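Local coordinates for VP2 (Primate bocaparvovirus 1, PDB 7L0Y), which assembles, with its size variants, into the 60-subunit T=1 icosahedral capsid of human bocavirus 1, about 26 nm across, at residues T41-Q44 / N45-Y49; T189-A192 / L193-M197; A326-N329 / L330-L334; M409-F412 / D413-A417; H492-P495 / T496-I500. All blocks are in the same frame, centred on the assembly; numbering follows the deposited sequence.

Contact 1 of 5, residues T41-Q44 / N45-Y49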
loop_
_atom_site.group_PDB
_atom_site.type_symbol
_atom_site.label_atom_id
_atom_site.label_comp_id
_atom_site.label_asym_id
_atom_site.label_seq_id
_atom_site.Cartn_x
_atom_site.Cartn_y
_atom_site.Cartn_z
ATOM N N THR A 41 -37.111 97.424 6.065
ATOM C CA THR A 41 -38.469 97.186 6.523
ATOM C C THR A 41 -38.665 97.856 7.872
ATOM O O THR A 41 -37.765 97.853 8.713
ATOM C CB THR A 41 -38.784 95.681 6.589
ATOM O OG1 THR A 41 -40.164 95.487 6.911
ATOM C CG2 THR A 41 -37.934 94.966 7.612
ATOM N N THR A 42 -39.835 98.440 8.065
ATOM C CA THR A 42 -40.169 99.194 9.259
ATOM C C THR A 42 -41.466 98.660 9.844
ATOM O O THR A 42 -42.183 97.883 9.216
ATOM C CB THR A 42 -40.299 100.690 8.950
ATOM O OG1 THR A 42 -41.334 100.894 7.983
ATOM C CG2 THR A 42 -39.003 101.225 8.390
ATOM N N ILE A 43 -41.750 99.080 11.075
ATOM C CA ILE A 43 -42.977 98.681 11.747
ATOM C C ILE A 43 -44.178 99.253 11.008
ATOM O O ILE A 43 -44.162 100.402 10.550
ATOM C CB ILE A 43 -42.932 99.136 13.215
ATOM C CG1 ILE A 43 -41.806 98.406 13.944
ATOM C CG2 ILE A 43 -44.258 98.885 13.908
ATOM C CD1 ILE A 43 -41.463 98.986 15.280
ATOM N N GLN A 44 -45.229 98.447 10.884
ATOM C CA GLN A 44 -46.438 98.826 10.175
ATOM C C GLN A 44 -47.628 98.791 11.123
ATOM O O GLN A 44 -47.746 97.878 11.943
ATOM C CB GLN A 44 -46.701 97.898 8.994
ATOM C CG GLN A 44 -45.605 97.839 7.964
ATOM C CD GLN A 44 -45.233 99.196 7.412
ATOM O OE1 GLN A 44 -44.147 99.698 7.672
ATOM N NE2 GLN A 44 -46.150 99.819 6.696
ATOM N N ASN A 45 -48.500 99.792 11.009
ATOM C CA ASN A 45 -49.736 99.895 11.793
ATOM C C ASN A 45 -49.506 99.911 13.295
ATOM O O ASN A 45 -50.427 99.630 14.059
ATOM C CB ASN A 45 -50.719 98.765 11.489
ATOM C CG ASN A 45 -51.552 99.023 10.286
ATOM O OD1 ASN A 45 -51.601 100.134 9.770
ATOM N ND2 ASN A 45 -52.307 98.023 9.890
ATOM N N GLY A 46 -48.313 100.266 13.747
ATOM C CA GLY A 46 -48.033 100.084 15.159
ATOM C C GLY A 46 -48.339 98.688 15.650
ATOM O O GLY A 46 -48.941 98.526 16.718
ATOM N N HIS A 47 -47.964 97.672 14.870
ATOM C CA HIS A 47 -48.115 96.266 15.238
ATOM C C HIS A 47 -49.570 95.843 15.378
ATOM O O HIS A 47 -49.880 94.909 16.112
ATOM C CB HIS A 47 -47.355 95.942 16.524
ATOM C CG HIS A 47 -45.873 96.059 16.394
ATOM N ND1 HIS A 47 -45.120 95.153 15.682
ATOM C CD2 HIS A 47 -45.005 96.977 16.875
ATOM C CE1 HIS A 47 -43.850 95.503 15.739
ATOM N NE2 HIS A 47 -43.754 96.604 16.458
ATOM N N LEU A 48 -50.478 96.493 14.668
ATOM C CA LEU A 48 -51.888 96.167 14.781
ATOM C C LEU A 48 -52.439 95.682 13.452
ATOM O O LEU A 48 -51.949 96.030 12.380
ATOM C CB LEU A 48 -52.700 97.369 15.271
ATOM C CG LEU A 48 -52.448 97.773 16.718
ATOM C CD1 LEU A 48 -53.202 99.031 17.035
ATOM C CD2 LEU A 48 -52.872 96.651 17.634
ATOM N N TYR A 49 -53.464 94.851 13.543
ATOM C CA TYR A 49 -54.377 94.594 12.443
ATOM C C TYR A 49 -55.541 95.561 12.553
ATOM O O TYR A 49 -56.237 95.581 13.567
ATOM C CB TYR A 49 -54.885 93.158 12.468
ATOM C CG TYR A 49 -53.894 92.125 12.027
ATOM C CD1 TYR A 49 -53.900 91.659 10.733
ATOM C CD2 TYR A 49 -52.945 91.628 12.896
ATOM C CE1 TYR A 49 -53.019 90.713 10.325
ATOM C CE2 TYR A 49 -52.049 90.685 12.490
ATOM C CZ TYR A 49 -52.092 90.230 11.201
ATOM O OH TYR A 49 -51.206 89.282 10.772
#

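Contact 2 of 5, residues T189-A192 / L193-M197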
loop_
_atom_site.group_PDB
_atom_site.type_symbol
_atom_site.label_atom_id
_atom_site.label_comp_id
_atom_site.label_asym_id
_atom_site.label_seq_id
_atom_site.Cartn_x
_atom_site.Cartn_y
_atom_site.Cartn_z
ATOM N N THR A 189 -79.084 89.775 3.454
ATOM C CA THR A 189 -77.938 89.318 2.679
ATOM C C THR A 189 -76.729 90.222 2.884
ATOM O O THR A 189 -75.586 89.781 2.740
ATOM C CB THR A 189 -78.317 89.238 1.198
ATOM O OG1 THR A 189 -77.213 88.730 0.442
ATOM C CG2 THR A 189 -78.712 90.597 0.665
ATOM N N GLU A 190 -76.959 91.487 3.234
ATOM C CA GLU A 190 -75.849 92.378 3.547
ATOM C C GLU A 190 -75.191 91.986 4.862
ATOM O O GLU A 190 -73.962 91.903 4.949
ATOM C CB GLU A 190 -76.338 93.823 3.602
ATOM C CG GLU A 190 -76.833 94.364 2.274
ATOM C CD GLU A 190 -78.259 93.947 1.954
ATOM O OE1 GLU A 190 -78.851 93.179 2.738
ATOM O OE2 GLU A 190 -78.788 94.386 0.913
ATOM N N LYS A 191 -75.994 91.752 5.900
ATOM C CA LYS A 191 -75.444 91.246 7.150
ATOM C C LYS A 191 -74.889 89.844 6.984
ATOM O O LYS A 191 -73.897 89.492 7.627
ATOM C CB LYS A 191 -76.508 91.258 8.242
ATOM C CG LYS A 191 -76.921 92.636 8.684
ATOM C CD LYS A 191 -78.037 92.557 9.695
ATOM C CE LYS A 191 -78.459 93.939 10.148
ATOM N NZ LYS A 191 -79.615 93.879 11.081
ATOM N N ALA A 192 -75.514 89.033 6.134
ATOM C CA ALA A 192 -75.015 87.686 5.906
ATOM C C ALA A 192 -73.620 87.718 5.305
ATOM O O ALA A 192 -72.784 86.871 5.623
ATOM C CB ALA A 192 -75.977 86.915 5.010
ATOM N N LEU A 193 -73.343 88.700 4.449
ATOM C CA LEU A 193 -72.000 88.837 3.900
ATOM C C LEU A 193 -70.998 89.248 4.966
ATOM O O LEU A 193 -69.859 88.773 4.965
ATOM C CB LEU A 193 -71.999 89.842 2.755
ATOM C CG LEU A 193 -72.664 89.351 1.481
ATOM C CD1 LEU A 193 -72.775 90.484 0.492
ATOM C CD2 LEU A 193 -71.847 88.213 0.904
ATOM N N LEU A 194 -71.394 90.135 5.877
ATOM C CA LEU A 194 -70.463 90.595 6.898
ATOM C C LEU A 194 -70.148 89.503 7.904
ATOM O O LEU A 194 -69.004 89.374 8.348
ATOM C CB LEU A 194 -71.019 91.824 7.607
ATOM C CG LEU A 194 -71.050 93.098 6.776
ATOM C CD1 LEU A 194 -71.727 94.201 7.541
ATOM C CD2 LEU A 194 -69.632 93.484 6.426
ATOM N N TYR A 195 -71.146 88.708 8.281
ATOM C CA TYR A 195 -70.917 87.677 9.285
ATOM C C TYR A 195 -69.877 86.672 8.824
ATOM O O TYR A 195 -69.115 86.145 9.636
ATOM C CB TYR A 195 -72.217 86.961 9.623
ATOM C CG TYR A 195 -73.237 87.843 10.269
ATOM C CD1 TYR A 195 -72.849 88.865 11.110
ATOM C CD2 TYR A 195 -74.589 87.637 10.066
ATOM C CE1 TYR A 195 -73.770 89.672 11.704
ATOM C CE2 TYR A 195 -75.522 88.444 10.665
ATOM C CZ TYR A 195 -75.105 89.460 11.486
ATOM O OH TYR A 195 -76.024 90.273 12.093
ATOM N N GLN A 196 -69.857 86.360 7.540
ATOM C CA GLN A 196 -68.910 85.405 6.997
ATOM C C GLN A 196 -67.698 86.062 6.356
ATOM O O GLN A 196 -66.899 85.371 5.722
ATOM C CB GLN A 196 -69.628 84.465 6.036
ATOM C CG GLN A 196 -70.404 85.158 4.987
ATOM C CD GLN A 196 -71.248 84.206 4.192
ATOM O OE1 GLN A 196 -71.425 83.061 4.573
ATOM N NE2 GLN A 196 -71.820 84.693 3.102
ATOM N N MET A 197 -67.558 87.369 6.480
ATOM C CA MET A 197 -66.352 88.034 6.010
ATOM C C MET A 197 -65.126 87.468 6.717
ATOM O O MET A 197 -65.060 87.495 7.951
ATOM C CB MET A 197 -66.442 89.535 6.244
ATOM C CG MET A 197 -65.157 90.258 5.957
ATOM S SD MET A 197 -65.310 92.045 6.077
ATOM C CE MET A 197 -65.547 92.270 7.822
#

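Contact 3 of 5, residues A326-N329 / L330-L334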
loop_
_atom_site.group_PDB
_atom_site.type_symbol
_atom_site.label_atom_id
_atom_site.label_comp_id
_atom_site.label_asym_id
_atom_site.label_seq_id
_atom_site.Cartn_x
_atom_site.Cartn_y
_atom_site.Cartn_z
ATOM N N ALA A 326 -57.150 95.915 -32.696
ATOM C CA ALA A 326 -56.487 97.193 -32.880
ATOM C C ALA A 326 -57.194 98.248 -32.044
ATOM O O ALA A 326 -58.378 98.514 -32.268
ATOM C CB ALA A 326 -56.491 97.599 -34.345
ATOM N N PRO A 327 -56.520 98.856 -31.072
ATOM C CA PRO A 327 -57.185 99.869 -30.248
ATOM C C PRO A 327 -57.603 101.059 -31.095
ATOM O O PRO A 327 -56.805 101.617 -31.849
ATOM C CB PRO A 327 -56.115 100.246 -29.219
ATOM C CG PRO A 327 -54.832 99.922 -29.887
ATOM C CD PRO A 327 -55.089 98.729 -30.751
ATOM N N THR A 328 -58.867 101.438 -30.969
ATOM C CA THR A 328 -59.421 102.531 -31.745
ATOM C C THR A 328 -59.280 103.871 -31.049
ATOM O O THR A 328 -59.682 104.893 -31.611
ATOM C CB THR A 328 -60.896 102.261 -32.059
ATOM O OG1 THR A 328 -61.625 102.090 -30.839
ATOM C CG2 THR A 328 -61.034 101.008 -32.896
ATOM N N ASN A 329 -58.727 103.891 -29.841
ATOM C CA ASN A 329 -58.514 105.137 -29.128
ATOM C C ASN A 329 -57.416 104.924 -28.099
ATOM O O ASN A 329 -57.064 103.792 -27.764
ATOM C CB ASN A 329 -59.802 105.632 -28.460
ATOM C CG ASN A 329 -59.686 107.052 -27.958
ATOM O OD1 ASN A 329 -58.595 107.547 -27.709
ATOM N ND2 ASN A 329 -60.808 107.726 -27.845
ATOM N N LEU A 330 -56.880 106.041 -27.610
ATOM C CA LEU A 330 -55.896 106.021 -26.541
ATOM C C LEU A 330 -56.407 105.322 -25.289
ATOM O O LEU A 330 -55.602 104.767 -24.536
ATOM C CB LEU A 330 -55.486 107.451 -26.204
ATOM C CG LEU A 330 -54.295 107.680 -25.281
ATOM C CD1 LEU A 330 -53.227 106.647 -25.552
ATOM C CD2 LEU A 330 -53.747 109.058 -25.505
ATOM N N GLU A 331 -57.720 105.335 -25.048
ATOM C CA GLU A 331 -58.258 104.710 -23.845
ATOM C C GLU A 331 -57.966 103.220 -23.799
ATOM O O GLU A 331 -57.838 102.640 -22.718
ATOM C CB GLU A 331 -59.763 104.935 -23.747
ATOM C CG GLU A 331 -60.169 106.333 -23.370
ATOM C CD GLU A 331 -61.659 106.465 -23.213
ATOM O OE1 GLU A 331 -62.385 105.556 -23.661
ATOM O OE2 GLU A 331 -62.105 107.455 -22.605
ATOM N N TYR A 332 -57.875 102.576 -24.955
ATOM C CA TYR A 332 -57.771 101.129 -25.012
ATOM C C TYR A 332 -56.336 100.645 -24.968
ATOM O O TYR A 332 -56.099 99.435 -24.958
ATOM C CB TYR A 332 -58.463 100.612 -26.268
ATOM C CG TYR A 332 -59.912 100.999 -26.330
ATOM C CD1 TYR A 332 -60.706 100.962 -25.197
ATOM C CD2 TYR A 332 -60.481 101.424 -27.514
ATOM C CE1 TYR A 332 -62.029 101.325 -25.246
ATOM C CE2 TYR A 332 -61.800 101.787 -27.574
ATOM C CZ TYR A 332 -62.572 101.736 -26.439
ATOM O OH TYR A 332 -63.894 102.103 -26.500
ATOM N N LYS A 333 -55.375 101.556 -24.938
ATOM C CA LYS A 333 -53.967 101.205 -24.969
ATOM C C LYS A 333 -53.445 101.063 -23.550
ATOM O O LYS A 333 -53.782 101.864 -22.676
ATOM C CB LYS A 333 -53.169 102.257 -25.732
ATOM C CG LYS A 333 -53.533 102.337 -27.190
ATOM C CD LYS A 333 -52.787 103.447 -27.871
ATOM C CE LYS A 333 -53.131 103.527 -29.335
ATOM N NZ LYS A 333 -52.427 104.661 -29.981
ATOM N N LEU A 334 -52.640 100.032 -23.327
ATOM C CA LEU A 334 -51.966 99.864 -22.053
ATOM C C LEU A 334 -51.023 101.035 -21.818
ATOM O O LEU A 334 -50.237 101.399 -22.694
ATOM C CB LEU A 334 -51.195 98.548 -22.045
ATOM C CG LEU A 334 -50.455 98.199 -20.758
ATOM C CD1 LEU A 334 -51.440 97.930 -19.645
ATOM C CD2 LEU A 334 -49.533 97.014 -20.966
#

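Contact 4 of 5, residues M409-F412 / D413-A417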
loop_
_atom_site.group_PDB
_atom_site.type_symbol
_atom_site.label_atom_id
_atom_site.label_comp_id
_atom_site.label_asym_id
_atom_site.label_seq_id
_atom_site.Cartn_x
_atom_site.Cartn_y
_atom_site.Cartn_z
ATOM N N MET A 409 -56.973 81.521 -20.724
ATOM C CA MET A 409 -56.370 82.516 -19.849
ATOM C C MET A 409 -55.274 83.212 -20.639
ATOM O O MET A 409 -54.220 82.645 -20.921
ATOM C CB MET A 409 -55.853 81.862 -18.581
ATOM C CG MET A 409 -56.975 81.383 -17.688
ATOM S SD MET A 409 -56.426 80.455 -16.263
ATOM C CE MET A 409 -56.003 78.915 -17.065
ATOM N N ASP A 410 -55.547 84.456 -21.007
ATOM C CA ASP A 410 -54.614 85.304 -21.737
ATOM C C ASP A 410 -54.804 86.727 -21.242
ATOM O O ASP A 410 -55.410 87.554 -21.933
ATOM C CB ASP A 410 -54.841 85.190 -23.245
ATOM C CG ASP A 410 -53.903 86.061 -24.049
ATOM O OD1 ASP A 410 -52.685 85.806 -24.023
ATOM O OD2 ASP A 410 -54.386 86.990 -24.722
ATOM N N PRO A 411 -54.321 87.041 -20.042
ATOM C CA PRO A 411 -54.480 88.399 -19.511
ATOM C C PRO A 411 -54.012 89.453 -20.499
ATOM O O PRO A 411 -52.942 89.345 -21.093
ATOM C CB PRO A 411 -53.614 88.377 -18.252
ATOM C CG PRO A 411 -53.670 86.978 -17.813
ATOM C CD PRO A 411 -53.713 86.139 -19.051
ATOM N N PHE A 412 -54.836 90.482 -20.677
ATOM C CA PHE A 412 -54.592 91.436 -21.751
ATOM C C PHE A 412 -53.440 92.371 -21.439
ATOM O O PHE A 412 -52.876 92.979 -22.351
ATOM C CB PHE A 412 -55.863 92.222 -22.042
ATOM C CG PHE A 412 -56.930 91.402 -22.667
ATOM C CD1 PHE A 412 -56.614 90.210 -23.286
ATOM C CD2 PHE A 412 -58.241 91.816 -22.653
ATOM C CE1 PHE A 412 -57.587 89.447 -23.870
ATOM C CE2 PHE A 412 -59.217 91.059 -23.234
ATOM C CZ PHE A 412 -58.893 89.871 -23.846
ATOM N N ASP A 413 -53.068 92.500 -20.169
ATOM C CA ASP A 413 -51.878 93.276 -19.851
ATOM C C ASP A 413 -50.616 92.550 -20.285
ATOM O O ASP A 413 -49.563 93.175 -20.430
ATOM C CB ASP A 413 -51.830 93.585 -18.356
ATOM C CG ASP A 413 -51.774 92.342 -17.505
ATOM O OD1 ASP A 413 -51.941 91.231 -18.040
ATOM O OD2 ASP A 413 -51.549 92.473 -16.290
ATOM N N GLY A 414 -50.699 91.239 -20.492
ATOM C CA GLY A 414 -49.574 90.445 -20.933
ATOM C C GLY A 414 -48.947 89.568 -19.875
ATOM O O GLY A 414 -48.010 88.831 -20.190
ATOM N N SER A 415 -49.424 89.614 -18.639
ATOM C CA SER A 415 -48.839 88.792 -17.596
ATOM C C SER A 415 -49.331 87.357 -17.714
ATOM O O SER A 415 -50.445 87.091 -18.157
ATOM C CB SER A 415 -49.172 89.351 -16.218
ATOM O OG SER A 415 -50.560 89.303 -15.979
ATOM N N ILE A 416 -48.485 86.425 -17.309
ATOM C CA ILE A 416 -48.743 85.003 -17.478
ATOM C C ILE A 416 -49.586 84.523 -16.310
ATOM O O ILE A 416 -49.161 84.604 -15.154
ATOM C CB ILE A 416 -47.432 84.210 -17.569
ATOM C CG1 ILE A 416 -46.660 84.636 -18.810
ATOM C CG2 ILE A 416 -47.714 82.725 -17.589
ATOM C CD1 ILE A 416 -45.239 84.184 -18.811
ATOM N N ALA A 417 -50.773 84.009 -16.604
ATOM C CA ALA A 417 -51.617 83.427 -15.572
ATOM C C ALA A 417 -51.016 82.103 -15.132
ATOM O O ALA A 417 -50.763 81.225 -15.960
ATOM C CB ALA A 417 -53.040 83.232 -16.083
#

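Contact 5 of 5, residues H492-P495 / T496-I500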
loop_
_atom_site.group_PDB
_atom_site.type_symbol
_atom_site.label_atom_id
_atom_site.label_comp_id
_atom_site.label_asym_id
_atom_site.label_seq_id
_atom_site.Cartn_x
_atom_site.Cartn_y
_atom_site.Cartn_z
ATOM N N HIS A 492 -28.921 105.502 -18.777
ATOM C CA HIS A 492 -27.779 106.045 -18.076
ATOM C C HIS A 492 -28.282 106.833 -16.865
ATOM O O HIS A 492 -29.482 106.917 -16.601
ATOM C CB HIS A 492 -26.981 106.903 -19.053
ATOM C CG HIS A 492 -25.550 107.095 -18.676
ATOM N ND1 HIS A 492 -24.643 106.061 -18.680
ATOM C CD2 HIS A 492 -24.862 108.199 -18.305
ATOM C CE1 HIS A 492 -23.459 106.514 -18.315
ATOM N NE2 HIS A 492 -23.565 107.808 -18.084
ATOM N N VAL A 493 -27.371 107.428 -16.126
ATOM C CA VAL A 493 -27.752 108.214 -14.957
ATOM C C VAL A 493 -27.471 109.693 -15.181
ATOM O O VAL A 493 -26.521 110.088 -15.858
ATOM C CB VAL A 493 -27.057 107.712 -13.675
ATOM C CG1 VAL A 493 -27.600 106.365 -13.290
ATOM C CG2 VAL A 493 -25.565 107.624 -13.891
ATOM N N ASP A 494 -28.310 110.509 -14.565
ATOM C CA ASP A 494 -28.257 111.961 -14.581
ATOM C C ASP A 494 -27.020 112.451 -13.838
ATOM O O ASP A 494 -26.458 111.742 -12.998
ATOM C CB ASP A 494 -29.517 112.483 -13.896
ATOM C CG ASP A 494 -29.764 113.945 -14.107
ATOM O OD1 ASP A 494 -29.171 114.551 -15.006
ATOM O OD2 ASP A 494 -30.560 114.514 -13.337
ATOM N N PRO A 495 -26.556 113.667 -14.140
ATOM C CA PRO A 495 -25.598 114.320 -13.238
ATOM C C PRO A 495 -26.022 114.381 -11.780
ATOM O O PRO A 495 -25.158 114.409 -10.896
ATOM C CB PRO A 495 -25.466 115.716 -13.850
ATOM C CG PRO A 495 -25.740 115.514 -15.294
ATOM C CD PRO A 495 -26.389 114.181 -15.507
ATOM N N THR A 496 -27.317 114.410 -11.495
ATOM C CA THR A 496 -27.778 114.363 -10.117
ATOM C C THR A 496 -27.892 112.942 -9.597
ATOM O O THR A 496 -28.314 112.743 -8.456
ATOM C CB THR A 496 -29.126 115.066 -9.976
ATOM O OG1 THR A 496 -30.091 114.425 -10.818
ATOM C CG2 THR A 496 -29.007 116.531 -10.368
ATOM N N GLY A 497 -27.529 111.956 -10.406
ATOM C CA GLY A 497 -27.710 110.572 -10.054
ATOM C C GLY A 497 -29.068 110.017 -10.389
ATOM O O GLY A 497 -29.366 108.882 -10.007
ATOM N N ALA A 498 -29.906 110.782 -11.075
ATOM C CA ALA A 498 -31.227 110.305 -11.440
ATOM C C ALA A 498 -31.115 109.339 -12.604
ATOM O O ALA A 498 -30.338 109.554 -13.536
ATOM C CB ALA A 498 -32.148 111.467 -11.798
ATOM N N TYR A 499 -31.883 108.267 -12.543
ATOM C CA TYR A 499 -31.842 107.270 -13.591
ATOM C C TYR A 499 -32.867 107.608 -14.654
ATOM O O TYR A 499 -34.067 107.679 -14.384
ATOM C CB TYR A 499 -32.097 105.902 -12.987
ATOM C CG TYR A 499 -32.045 104.747 -13.933
ATOM C CD1 TYR A 499 -30.858 104.389 -14.546
ATOM C CD2 TYR A 499 -33.145 103.941 -14.121
ATOM C CE1 TYR A 499 -30.794 103.312 -15.373
ATOM C CE2 TYR A 499 -33.086 102.859 -14.943
ATOM C CZ TYR A 499 -31.907 102.545 -15.568
ATOM O OH TYR A 499 -31.854 101.452 -16.392
ATOM N N ILE A 500 -32.384 107.856 -15.860
ATOM C CA ILE A 500 -33.233 108.301 -16.954
ATOM C C ILE A 500 -34.144 107.139 -17.322
ATOM O O ILE A 500 -33.706 105.989 -17.374
ATOM C CB ILE A 500 -32.389 108.770 -18.148
ATOM C CG1 ILE A 500 -31.329 109.772 -17.691
ATOM C CG2 ILE A 500 -33.256 109.359 -19.233
ATOM C CD1 ILE A 500 -31.876 110.957 -16.965
#

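Contact 1 of 5, residues T41-Q44 / N45-Y49
The first torsions of Ile43 and His47 turn them toward each other: CG1 of Ile43 stands beside its backbone N (chi1 -64°), which puts CG2 anti to that N, and His47 CG likewise lies beside its own N (chi1 -66°). The methyl CG2 of Ile43 then settles over one face of the imidazole, 3.7 Å from the His47 ring centroid, displaced toward the rim so that NE2 is its nearest ring atom, at 3.5 Å. This is a CH-pi contact. Elsewhere the His47 ring meets Tyr443 edge-to-face.

The backbone folds tightly enough to allow this. His47 N donates to Gln44 O over 2.9 Å, and a weak bond from Leu48 N to Asn45 O follows one step later. Asn45, Gly46 and His47 all have positive phi, so the chain winds in a left-handed sense. Across the winding, Asn45 ND2 donates to Leu48 O at 3.2 Å, with that acceptor close to the Asn45 amide plane, and it also bonds Thr68 OG1. The bond from His47 N to Gln44 O and the run of positive phi are consistent with a left-handed, 3-10-like turn, here the surface loop joining strand 30-42 to strand 50-53.

Contact 2 of 5, residues T189-A192 / L193-M197
Lys191 and Tyr195 lie one turn apart on the short alpha helix 189-195, whose backbone bonds form the first kind of interaction. Leu193, Leu194 and Tyr195 each donate their backbone N-H to the carbonyl oxygen four residues earlier, on Thr189, Glu190 and Lys191 in turn. The last of these, Tyr195 N to Lys191 O at 2.9 Å, is the straightest of the three, with an N-H...O angle of 159°. Leu193 N also makes a weak bond to Glu190 O. At Gln196 the backbone leaves helical angles, and Met197 N turns back to Leu194 O.

Apolar packing between subunits is the second kind. Leu355 of a neighbouring subunit lies against Thr189, Ala192 and Leu193, while Leu477 and Leu481 of another subunit pack on Ala192 and Tyr195, respectively, so the helix is wedged between copies of the protein.

Side-chain contact within the helix is the third. The Lys191 chain, extended beyond CG, runs alongside the Tyr195 ring and points the same way. Tyr195 CG sits beside its backbone N (chi1 -65°), which lays the ring back along the helix with Lys191 O over one face. Lys191 CB touches Tyr195 CE2 at 3.8 Å, and farther out Lys191 CD lies 3.9 Å from Tyr195 OH.

Contact 3 of 5, residues A326-N329 / L330-L334
Pro327 packs against two residues that lie five and six positions ahead of it, and this is the close apolar side of the contact. Its CB meets Tyr332 CB at 3.8 Å, and its CG lies 3.8 Å from Lys333 CG, with the lysine chain crossing the proline at about a right angle. What brings them together is the backbone between: Tyr332 N donates to Asn329 O at 3.2 Å with an N-H...O angle of 155°, and Lys333 N repeats the pattern to Leu330 O.

The other side is the solvent side, with fewer contacts. Thr328 is exposed and its side chain touches the tyrosine through one atom: OG1 comes to the edge of the Tyr332 ring, near its plane, 3.3 Å from Tyr332 CE2. OG1 reaches that edge because it is placed between the threonine's backbone N and carbonyl carbon (chi1 58°).

Buried Glu331 is held from outside, OE1 by the backbone N of Arg285 and OE2 by the backbone N of Arg253 of a neighbouring subunit. Successive bonds between residues three apart define a 3-10 turn over 330-332, which sits in the loop between strands 316-318 and 335-337, consistent with the long GH insertion of parvovirus capsid proteins.

Contact 4 of 5, residues M409-F412 / D413-A417
Pro411 lies at the centre of a reversing loop built on a type I beta turn from Pro411 to Gly414, overlapped by an Asx turn that begins at Asp413. Two small apolar contacts join the loop's arms: Pro411 CG is 4.2 Å from Ala417 CB, and Met409 CB is 4.0 Å from the same methyl. The end-to-end directions of the two arms differ by 163°, so the chain runs back almost antiparallel to itself. The Pro411 ring packs against Ser415 O, with CG nearest at 3.2 Å, and its CB faces Asp413 OD1.

The next layer is the bonding that fixes the reversal. Gly414 N donates to Pro411 O over 3.0 Å, and Gly414 closes the turn at positive phi. Beside it, Asp413 is positioned by its own turn. Its CG is tucked between the backbone N and the carbonyl carbon (chi1 61°), turning OD1 toward Ser415. That oxygen takes two bonds from the same face of the carboxylate: Ser415 OG reaches Asp413 OD1 on the syn side at 3.1 Å. Ser415 N, also 3.1 Å from Asp413 OD1, comes from above the carboxylate plane with a nearly straight N-H...O angle of 172°.

Farther out, Arg387 ties both arms together: its NE forms a salt bridge with Asp410 OD1, and its NH1 and NH2 bond the carbonyl oxygens of Gly414 and Ser415. A neighbouring subunit adds Pro381, which packs on Phe412, and Asn382, whose OD1 accepts from Asp410 N.

Contact 5 of 5, residues H492-P495 / T496-I500
A type I beta turn, from Asp494 to Gly497, closes a small hairpin in which His492 and Val493 lie against Ile500 and Tyr499, respectively. Gly497 N donates to Asp494 O at 2.8 Å. The Asp494 carboxylate also spans the turn: Thr496 OG1 donates to Asp494 OD2 at 2.6 Å, coming from above the carboxylate plane, 49° out of it. Asp494 CG is anti to its backbone N (chi1 -167°), an orientation that carries OD2 toward the turn, while OD1 accepts from the backbone N of Glu484. The carboxylate is thus gripped by both of its oxygens.

The turn type, the turn bond and the positive phi of Gly497 (86°) together are the marks of a type I turn with a G1 beta bulge. Asp494 N also donates to Ala498 O, but the modelled separation is very short and its length doubtful. Beyond the bulge Val493 and Tyr499 form a single antiparallel bridge as a non-hydrogen-bonded pair, their CA atoms 4.4 Å apart, and Ile500 N donates to His492 O at 3.1 Å, beyond the bridge.

Side chains extend the pairing. Val493 CG1 touches the edge of the Tyr499 ring, 4.0 Å from CD1, the two side chains crossing at about a right angle. On the other flank Ala498 CB meets Asp494 CB at 3.5 Å. Val493 O accepts from Thr51 OG1 of a neighbouring subunit, and Tyr499 OH bonds Trp468 NE1 of another subunit, a residue of the segment assigned as a nuclear localization signal.

Overall arrangement
All five are local turns or helix contacts, in series along the chain. Contacts 3 and 4 are the one pair that touches within a subunit: their centres are about 17 Å apart, and Leu334 CD2 lies 3.9 Å from Asp413 O; Trp149 packs on Leu334 and bonds Asp413 OD2 weakly. Contacts 1 and 2 have nearest atoms about 11 Å apart. Contacts 2 and 5, centres about 52 Å apart on opposite sides of the chain's centre, nevertheless meet across a subunit boundary, where Met197 packs on His492 of a neighbouring copy. Both also reach Arg469 of other subunits, within the assigned nuclear localization signal. Contacts 2, 3 and 4 all face one and the same neighbouring subunit.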